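Local coordinates for protein catechol 1,2 dioxygenase (Acinetobacter radioresistens, PDB 2XSU) that probably catalyses the iron(III)-dependent intradiol cleavage of catechol by dioxygen to cis,cis-muconate, the first step of the catechol branch of the beta-ketoadipate pathway, at residues 81-86 against 105-110; 115-120 against 175-180; 238-243 against 287-292. The protein carries 1 engineered substitution. All coordinates share one frame; numbering follows the deposited sequence.

Contacts 1 and 3 adjoin, with centres about 16 Å apart: Thr106 N lies 3.1 Å from Thr239 O, a probable hydrogen bond, and Thr106 CG2 packs on Gln241 CG. Through this seam segment 105-110 meets helix 82-96 on one hand and strand 238-244 of contact 3 on the other. Contact 2 stands apart, its nearest atoms about 7 Å from contact 1 and about 11 Å from contact 3, though it reaches the same sheet as contact 3. Each contact places a residue near the iron(III) site of Tyr167, Tyr201, His225 and His227: Gly109 and the side chain of Gln241 each come within about 6 Å of the metal, that of Arg180 about 8 Å.

Contact 1: residues 81-86 against 105-110; sequences GLEHYL and RTIEGP
Glu83 and His84 of helix 82-96 pack on Ile107, whose CG2 rests against Glu83 CG and the helix backbone at His84 N. Just before it, Thr106 reaches the helix through a water, which donates to its OG1 and sits in the ring plane of His84 at ND1, 2.9 Å from each of these two atoms. Ile107 supplies the apolar part: its CB lies 3.7 Å from Glu83 CD and its CD1 reaches Glu83 OE1, the two side chains crossing at nearly a right angle. Glu108 contributes its backbone N, which donates to a second water at 2.9 Å, and that water donates in turn to Glu83 OE2. The carboxylate of Glu108 instead pairs with Arg309. Gly109 N then binds Glu83 OE2 directly at 2.9 Å, on the syn side but 34° out of the carboxylate plane, with a bent N-H...O angle of 139°. Glu83 spans the gap because CG is anti to its backbone N (chi1 -169°) and the chain beyond stays extended. One oxygen thus gathers an amide and a water, with a weak, long ion pair to Arg307 besides. The contact joins the helical N-terminal region, whose Leu82 lines the phospholipid pocket, to the catalytic beta domain of intradiol dioxygenases, close to the iron.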
loop_
_atom_site.group_PDB
_atom_site.type_symbol
_atom_site.label_atom_id
_atom_site.label_comp_id
_atom_site.label_asym_id
_atom_site.label_seq_id
_atom_site.Cartn_x
_atom_site.Cartn_y
_atom_site.Cartn_z
ATOM N N GLY A 81 -12.023 -4.667 8.525
ATOM C CA GLY A 81 -13.257 -5.372 8.174
ATOM C C GLY A 81 -13.455 -5.650 6.687
ATOM O O GLY A 81 -14.487 -6.210 6.290
ATOM N N LEU A 82 -12.461 -5.316 5.860
ATOM C CA LEU A 82 -12.533 -5.661 4.446
ATOM C C LEU A 82 -12.584 -7.177 4.227
ATOM O O LEU A 82 -13.329 -7.659 3.371
ATOM C CB LEU A 82 -11.325 -5.051 3.706
ATOM C CG LEU A 82 -11.058 -5.475 2.263
ATOM C CD1 LEU A 82 -12.205 -5.049 1.350
ATOM C CD2 LEU A 82 -9.730 -4.837 1.780
ATOM N N GLU A 83 -11.784 -7.937 4.981
ATOM C CA GLU A 83 -11.760 -9.380 4.776
ATOM C C GLU A 83 -13.139 -9.998 5.108
ATOM O O GLU A 83 -13.682 -10.781 4.324
ATOM C CB GLU A 83 -10.631 -10.003 5.634
ATOM C CG GLU A 83 -10.383 -11.453 5.257
ATOM C CD GLU A 83 -9.115 -12.034 5.930
ATOM O OE1 GLU A 83 -8.551 -11.355 6.822
ATOM O OE2 GLU A 83 -8.709 -13.155 5.533
ATOM N N HIS A 84 -13.718 -9.569 6.220
ATOM C CA HIS A 84 -15.077 -10.014 6.559
ATOM C C HIS A 84 -16.107 -9.585 5.492
ATOM O O HIS A 84 -17.011 -10.356 5.168
ATOM C CB HIS A 84 -15.451 -9.470 7.955
ATOM C CG HIS A 84 -16.876 -9.676 8.332
ATOM N ND1 HIS A 84 -17.456 -10.928 8.423
ATOM C CD2 HIS A 84 -17.832 -8.785 8.677
ATOM C CE1 HIS A 84 -18.722 -10.789 8.784
ATOM N NE2 HIS A 84 -18.972 -9.502 8.966
ATOM N N TYR A 85 -15.999 -8.353 4.986
ATOM C CA TYR A 85 -16.917 -7.844 3.952
ATOM C C TYR A 85 -16.920 -8.776 2.739
ATOM O O TYR A 85 -17.979 -9.023 2.145
ATOM C CB TYR A 85 -16.502 -6.422 3.548
ATOM C CG TYR A 85 -17.510 -5.731 2.630
ATOM C CD1 TYR A 85 -18.790 -5.441 3.095
ATOM C CD2 TYR A 85 -17.162 -5.377 1.324
ATOM C CE1 TYR A 85 -19.731 -4.818 2.271
ATOM C CE2 TYR A 85 -18.116 -4.758 0.479
ATOM C CZ TYR A 85 -19.380 -4.479 1.000
ATOM O OH TYR A 85 -20.372 -3.859 0.242
ATOM N N LEU A 86 -15.757 -9.296 2.361
ATOM C CA LEU A 86 -15.688 -10.184 1.204
ATOM C C LEU A 86 -16.527 -11.430 1.459
ATOM O O LEU A 86 -17.200 -11.908 0.545
ATOM C CB LEU A 86 -14.244 -10.565 0.871
ATOM C CG LEU A 86 -13.256 -9.451 0.548
ATOM C CD1 LEU A 86 -11.870 -10.046 0.273
ATOM C CD2 LEU A 86 -13.769 -8.662 -0.645
ATOM N N ARG A 105 -18.940 -20.208 6.226
ATOM C CA ARG A 105 -17.597 -19.685 5.987
ATOM C C ARG A 105 -17.221 -18.561 6.937
ATOM O O ARG A 105 -18.092 -17.853 7.447
ATOM C CB ARG A 105 -17.478 -19.182 4.541
ATOM C CG ARG A 105 -18.401 -17.990 4.238
ATOM C CD ARG A 105 -18.028 -17.202 2.972
ATOM N NE ARG A 105 -17.912 -18.003 1.762
ATOM C CZ ARG A 105 -18.897 -18.332 0.921
ATOM N NH1 ARG A 105 -20.172 -18.011 1.135
ATOM N NH2 ARG A 105 -18.586 -19.044 -0.161
ATOM N N THR A 106 -15.925 -18.405 7.172
ATOM C CA THR A 106 -15.418 -17.149 7.717
ATOM C C THR A 106 -14.003 -16.864 7.212
ATOM O O THR A 106 -13.525 -17.554 6.284
ATOM C CB THR A 106 -15.610 -17.043 9.251
ATOM O OG1 THR A 106 -15.498 -15.665 9.629
ATOM C CG2 THR A 106 -14.606 -17.924 10.033
ATOM N N ILE A 107 -13.360 -15.837 7.766
ATOM C CA ILE A 107 -12.123 -15.340 7.141
ATOM C C ILE A 107 -10.955 -16.305 7.250
ATOM O O ILE A 107 -10.846 -17.074 8.247
ATOM C CB ILE A 107 -11.723 -13.958 7.673
ATOM C CG1 ILE A 107 -11.205 -14.053 9.109
ATOM C CG2 ILE A 107 -12.922 -12.998 7.531
ATOM C CD1 ILE A 107 -10.632 -12.675 9.638
ATOM N N GLU A 108 -10.116 -16.300 6.221
ATOM C CA GLU A 108 -8.895 -17.114 6.225
ATOM C C GLU A 108 -7.831 -16.560 7.187
ATOM O O GLU A 108 -7.097 -17.341 7.793
ATOM C CB GLU A 108 -8.316 -17.131 4.805
ATOM C CG GLU A 108 -7.120 -18.060 4.588
ATOM C CD GLU A 108 -6.626 -18.034 3.136
ATOM O OE1 GLU A 108 -7.468 -17.947 2.211
ATOM O OE2 GLU A 108 -5.393 -18.121 2.917
ATOM N N GLY A 109 -7.730 -15.229 7.307
ATOM C CA GLY A 109 -6.581 -14.609 7.960
ATOM C C GLY A 109 -5.368 -14.678 7.045
ATOM O O GLY A 109 -5.411 -15.309 5.982
ATOM N N PRO A 110 -4.266 -14.061 7.478
ATOM C CA PRO A 110 -3.094 -13.959 6.638
ATOM C C PRO A 110 -1.997 -14.973 6.906
ATOM O O PRO A 110 -0.878 -14.802 6.361
ATOM C CB PRO A 110 -2.584 -12.544 6.977
ATOM C CG PRO A 110 -2.881 -12.384 8.416
ATOM C CD PRO A 110 -4.208 -13.149 8.627
HETATM O O HOH W 1 -10.361 -14.567 3.887
HETATM O O HOH W 2 -16.462 -13.598 7.901
#

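Contact 2: residues 115-120 against 175-180; sequences GAPESV and SDFNLR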
loop_
_atom_site.group_PDB
_atom_site.type_symbol
_atom_site.label_atom_id
_atom_site.label_comp_id
_atom_site.label_asym_id
_atom_site.label_seq_id
_atom_site.Cartn_x
_atom_site.Cartn_y
_atom_site.Cartn_z
ATOM N N GLY A 115 2.134 -26.784 2.453
ATOM C CA GLY A 115 3.177 -27.828 2.585
ATOM C C GLY A 115 3.184 -28.623 3.885
ATOM O O GLY A 115 4.151 -29.351 4.160
ATOM N N ALA A 116 2.116 -28.509 4.682
ATOM C CA ALA A 116 2.106 -29.150 6.004
ATOM C C ALA A 116 2.084 -30.675 5.905
ATOM O O ALA A 116 1.596 -31.242 4.909
ATOM C CB ALA A 116 0.898 -28.643 6.836
ATOM N N PRO A 117 2.604 -31.353 6.944
ATOM C CA PRO A 117 2.579 -32.817 6.944
ATOM C C PRO A 117 1.161 -33.368 6.748
ATOM O O PRO A 117 0.206 -32.847 7.364
ATOM C CB PRO A 117 3.105 -33.180 8.340
ATOM C CG PRO A 117 3.928 -32.046 8.754
ATOM C CD PRO A 117 3.248 -30.811 8.150
ATOM N N GLU A 118 1.019 -34.397 5.912
ATOM C CA GLU A 118 -0.259 -35.038 5.637
ATOM C C GLU A 118 -0.325 -36.440 6.251
ATOM O O GLU A 118 0.648 -37.203 6.164
ATOM C CB GLU A 118 -0.479 -35.142 4.120
ATOM C CG GLU A 118 -1.846 -35.689 3.712
ATOM C CD GLU A 118 -1.990 -35.857 2.198
ATOM O OE1 GLU A 118 -2.324 -34.861 1.519
ATOM O OE2 GLU A 118 -1.752 -36.987 1.690
ATOM N N SER A 119 -1.484 -36.790 6.814
ATOM C CA SER A 119 -1.737 -38.137 7.320
ATOM C C SER A 119 -3.217 -38.518 7.199
ATOM O O SER A 119 -4.097 -37.664 6.949
ATOM C CB SER A 119 -1.247 -38.229 8.771
ATOM O OG SER A 119 -1.934 -37.268 9.556
ATOM N N VAL A 120 -3.506 -39.806 7.352
ATOM C CA VAL A 120 -4.859 -40.292 7.225
ATOM C C VAL A 120 -5.526 -40.500 8.585
ATOM O O VAL A 120 -4.993 -41.242 9.443
ATOM C CB VAL A 120 -4.883 -41.621 6.430
ATOM C CG1 VAL A 120 -6.289 -42.177 6.413
ATOM C CG2 VAL A 120 -4.377 -41.378 5.020
ATOM N N SER A 175 9.352 -24.930 15.598
ATOM C CA SER A 175 9.744 -25.872 14.569
ATOM C C SER A 175 8.886 -25.602 13.331
ATOM O O SER A 175 7.726 -25.143 13.432
ATOM C CB SER A 175 9.607 -27.326 15.051
ATOM O OG SER A 175 8.297 -27.634 15.527
ATOM N N ASP A 176 9.457 -25.853 12.160
ATOM C CA ASP A 176 8.686 -25.751 10.930
ATOM C C ASP A 176 7.404 -26.596 11.003
ATOM O O ASP A 176 7.402 -27.758 11.468
ATOM C CB ASP A 176 9.522 -26.170 9.720
ATOM C CG ASP A 176 10.938 -25.654 9.795
ATOM O OD1 ASP A 176 11.127 -24.409 9.843
ATOM O OD2 ASP A 176 11.852 -26.504 9.808
ATOM N N PHE A 177 6.316 -25.962 10.568
ATOM C CA PHE A 177 4.952 -26.528 10.538
ATOM C C PHE A 177 4.350 -26.919 11.890
ATOM O O PHE A 177 3.361 -27.642 11.929
ATOM C CB PHE A 177 4.838 -27.675 9.530
ATOM C CG PHE A 177 4.927 -27.217 8.110
ATOM C CD1 PHE A 177 3.879 -26.499 7.539
ATOM C CD2 PHE A 177 6.051 -27.505 7.344
ATOM C CE1 PHE A 177 3.939 -26.063 6.203
ATOM C CE2 PHE A 177 6.134 -27.088 6.015
ATOM C CZ PHE A 177 5.068 -26.352 5.443
ATOM N N ASN A 178 4.937 -26.431 12.976
ATOM C CA ASN A 178 4.321 -26.690 14.285
ATOM C C ASN A 178 2.864 -26.173 14.250
ATOM O O ASN A 178 2.596 -25.068 13.751
ATOM C CB ASN A 178 5.100 -26.034 15.408
ATOM C CG ASN A 178 4.717 -26.581 16.784
ATOM O OD1 ASN A 178 4.578 -27.797 16.957
ATOM N ND2 ASN A 178 4.555 -25.689 17.759
ATOM N N LEU A 179 1.939 -26.987 14.755
ATOM C CA LEU A 179 0.496 -26.659 14.802
ATOM C C LEU A 179 -0.127 -26.392 13.424
ATOM O O LEU A 179 -1.076 -25.610 13.311
ATOM C CB LEU A 179 0.244 -25.489 15.792
ATOM C CG LEU A 179 0.930 -25.676 17.161
ATOM C CD1 LEU A 179 0.766 -24.426 18.033
ATOM C CD2 LEU A 179 0.360 -26.909 17.904
ATOM N N ARG A 180 0.397 -27.070 12.401
ATOM C CA ARG A 180 -0.182 -27.041 11.051
ATOM C C ARG A 180 -0.178 -28.458 10.500
ATOM O O ARG A 180 0.882 -29.082 10.389
ATOM C CB ARG A 180 0.670 -26.135 10.136
ATOM C CG ARG A 180 0.827 -24.691 10.621
ATOM C CD ARG A 180 1.816 -23.931 9.723
ATOM N NE ARG A 180 1.983 -22.554 10.153
ATOM C CZ ARG A 180 1.141 -21.564 9.855
ATOM N NH1 ARG A 180 0.062 -21.816 9.108
ATOM N NH2 ARG A 180 1.382 -20.347 10.318
#
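Ala116 and Arg180 bring the two backbones closest, their CA atoms 5.9 Å apart, where the approach to strand 118-120 passes two overlapping type II turns, Ser175 to Asn178 and Phe177 to Arg180, and no direct hydrogen bond links the segments. Phe177 carries most of the contact. With CG anti to its own carbonyl carbon (chi1 -70°), it lays one ring face against the backbone of Gly115 and Ala116. Ala116 CA makes a CH-pi contact, 3.8 Å from the ring centroid and 24° off the normal, while Gly115 O sits above the same face toward the rim. Gly115 C comes within 3.3 Å of Phe177 CZ, a close approach. Ala116 CB touches both Phe177 CD1 and, at 3.6 Å, Arg180 O. Pro117 CD bridges the same two residues, 3.8 Å from Phe177 CB and 3.7 Å from Arg180 O. From its CB beside Ala116, the extended Arg180 chain leads away to hydrogen-bond with Ser168 O and Leu111 O, and it packs on the iron ligand Tyr167, which makes it a second-shell residue of the metal site. Around this surface contact, Phe177 also meets Val113 of strand 113-114 and Ala312 at the chain terminus, and just beyond it strand 118-120 joins strand 180-184 in parallel, with backbone bonds linking Pro117 and Ser119 to Thr182.

Contact 3: residues 238-243 against 287-292; sequences LTTQFN and ITFNVE
Phe242 and Phe289 form the aromatic centre of this contact, their ring centroids 5.4 Å apart and their planes inclined at 54°, so that they meet obliquely. Phe242 CD2 lies over one face of Phe289, 3.7 Å from its CG. Two CH-pi contacts add to this. Phe242 CB stands 4.2 Å from the Phe289 centroid, and Ile287 CG2 covers a face of the Phe242 ring at 4.1 Å from its centroid, only 17° off the normal. The chi1 of 66° at Phe242, which places CG between its backbone N and carbonyl carbon, turns the ring so that Ile287 covers one face while Phe289 approaches obliquely from another direction. Aliphatic packing completes the contact: Ile287 CD1 touches Phe242 CE1 at 3.6 Å, and Leu238 CD2 meets Val291 CG1 at 3.8 Å. Thr240 CG2 adds a looser touch at the edge of Phe289, while its hydroxyl bonds to Pro104 O. Gln241 O, 3.8 Å from Phe289 CZ, is buried here without a polar partner in the model. Segments 238-243 and 287-292 run in nearly opposite directions, yet no hydrogen bonds join them; the side chains pack against each other across the hydrophobic interior of the beta sandwich characteristic of intradiol dioxygenases.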
loop_
_atom_site.group_PDB
_atom_site.type_symbol
_atom_site.label_atom_id
_atom_site.label_comp_id
_atom_site.label_asym_id
_atom_site.label_seq_id
_atom_site.Cartn_x
_atom_site.Cartn_y
_atom_site.Cartn_z
ATOM N N LEU A 238 -14.282 -25.185 1.465
ATOM C CA LEU A 238 -14.736 -24.396 2.599
ATOM C C LEU A 238 -13.565 -23.773 3.323
ATOM O O LEU A 238 -12.602 -24.460 3.649
ATOM C CB LEU A 238 -15.528 -25.262 3.572
ATOM C CG LEU A 238 -15.949 -24.638 4.922
ATOM C CD1 LEU A 238 -16.932 -23.483 4.711
ATOM C CD2 LEU A 238 -16.558 -25.667 5.852
ATOM N N THR A 239 -13.674 -22.464 3.577
ATOM C CA THR A 239 -12.736 -21.750 4.449
ATOM C C THR A 239 -13.510 -21.394 5.707
ATOM O O THR A 239 -14.523 -20.698 5.644
ATOM C CB THR A 239 -12.204 -20.457 3.793
ATOM O OG1 THR A 239 -11.506 -20.784 2.577
ATOM C CG2 THR A 239 -11.243 -19.689 4.772
ATOM N N THR A 240 -13.072 -21.906 6.860
ATOM C CA THR A 240 -13.826 -21.647 8.100
ATOM C C THR A 240 -12.922 -21.667 9.337
ATOM O O THR A 240 -11.700 -21.677 9.206
ATOM C CB THR A 240 -15.042 -22.618 8.226
ATOM O OG1 THR A 240 -15.955 -22.137 9.234
ATOM C CG2 THR A 240 -14.571 -24.019 8.534
ATOM N N GLN A 241 -13.534 -21.549 10.520
ATOM C CA GLN A 241 -12.833 -21.728 11.794
ATOM C C GLN A 241 -13.830 -22.180 12.851
ATOM O O GLN A 241 -15.029 -22.149 12.620
ATOM C CB GLN A 241 -12.188 -20.437 12.266
ATOM C CG GLN A 241 -13.131 -19.405 12.793
ATOM C CD GLN A 241 -12.425 -18.113 13.164
ATOM O OE1 GLN A 241 -11.238 -17.910 12.842
ATOM N NE2 GLN A 241 -13.159 -17.229 13.835
ATOM N N PHE A 242 -13.316 -22.583 14.009
ATOM C CA PHE A 242 -14.159 -22.496 15.199
ATOM C C PHE A 242 -13.521 -21.570 16.211
ATOM O O PHE A 242 -12.281 -21.406 16.236
ATOM C CB PHE A 242 -14.535 -23.870 15.834
ATOM C CG PHE A 242 -13.389 -24.650 16.418
ATOM C CD1 PHE A 242 -12.822 -24.305 17.650
ATOM C CD2 PHE A 242 -12.887 -25.788 15.767
ATOM C CE1 PHE A 242 -11.741 -25.023 18.200
ATOM C CE2 PHE A 242 -11.820 -26.532 16.316
ATOM C CZ PHE A 242 -11.235 -26.150 17.525
ATOM N N ASN A 243 -14.383 -20.911 16.996
ATOM C CA ASN A 243 -13.969 -20.153 18.168
ATOM C C ASN A 243 -14.384 -20.947 19.381
ATOM O O ASN A 243 -15.122 -21.944 19.259
ATOM C CB ASN A 243 -14.690 -18.817 18.216
ATOM C CG ASN A 243 -14.187 -17.868 17.198
ATOM O OD1 ASN A 243 -13.072 -17.339 17.323
ATOM N ND2 ASN A 243 -14.974 -17.657 16.152
ATOM N N ILE A 287 -12.920 -30.927 21.899
ATOM C CA ILE A 287 -13.845 -30.180 21.041
ATOM C C ILE A 287 -14.321 -31.061 19.905
ATOM O O ILE A 287 -13.509 -31.751 19.258
ATOM C CB ILE A 287 -13.176 -28.893 20.502
ATOM C CG1 ILE A 287 -13.054 -27.894 21.656
ATOM C CG2 ILE A 287 -13.974 -28.316 19.307
ATOM C CD1 ILE A 287 -12.265 -26.653 21.335
ATOM N N THR A 288 -15.644 -31.075 19.697
ATOM C CA THR A 288 -16.245 -31.672 18.519
ATOM C C THR A 288 -16.527 -30.576 17.507
ATOM O O THR A 288 -17.214 -29.583 17.821
ATOM C CB THR A 288 -17.576 -32.427 18.859
ATOM O OG1 THR A 288 -17.300 -33.463 19.815
ATOM C CG2 THR A 288 -18.214 -33.061 17.600
ATOM N N PHE A 289 -15.993 -30.745 16.301
ATOM C CA PHE A 289 -16.323 -29.857 15.208
ATOM C C PHE A 289 -16.587 -30.671 13.924
ATOM O O PHE A 289 -15.647 -31.079 13.205
ATOM C CB PHE A 289 -15.208 -28.818 15.026
ATOM C CG PHE A 289 -15.540 -27.736 14.016
ATOM C CD1 PHE A 289 -16.519 -26.784 14.299
ATOM C CD2 PHE A 289 -14.842 -27.663 12.798
ATOM C CE1 PHE A 289 -16.819 -25.763 13.364
ATOM C CE2 PHE A 289 -15.143 -26.662 11.856
ATOM C CZ PHE A 289 -16.135 -25.716 12.146
ATOM N N ASN A 290 -17.869 -30.927 13.670
ATOM C CA ASN A 290 -18.306 -31.586 12.442
ATOM C C ASN A 290 -18.396 -30.584 11.314
ATOM O O ASN A 290 -18.619 -29.366 11.538
ATOM C CB ASN A 290 -19.653 -32.296 12.657
ATOM C CG ASN A 290 -19.591 -33.293 13.774
ATOM O OD1 ASN A 290 -18.637 -34.087 13.864
ATOM N ND2 ASN A 290 -20.578 -33.247 14.665
ATOM N N VAL A 291 -18.170 -31.073 10.106
ATOM C CA VAL A 291 -18.195 -30.223 8.932
ATOM C C VAL A 291 -19.161 -30.793 7.907
ATOM O O VAL A 291 -19.095 -31.978 7.577
ATOM C CB VAL A 291 -16.805 -30.092 8.294
ATOM C CG1 VAL A 291 -16.884 -29.278 7.012
ATOM C CG2 VAL A 291 -15.831 -29.407 9.264
ATOM N N GLU A 292 -20.039 -29.936 7.409
ATOM C CA GLU A 292 -20.954 -30.300 6.327
ATOM C C GLU A 292 -20.582 -29.530 5.064
ATOM O O GLU A 292 -20.543 -28.284 5.054
ATOM C CB GLU A 292 -22.388 -29.987 6.764
ATOM C CG GLU A 292 -23.469 -30.176 5.732
ATOM C CD GLU A 292 -24.847 -29.818 6.299
ATOM O OE1 GLU A 292 -25.362 -30.581 7.148
ATOM O OE2 GLU A 292 -25.393 -28.754 5.922
#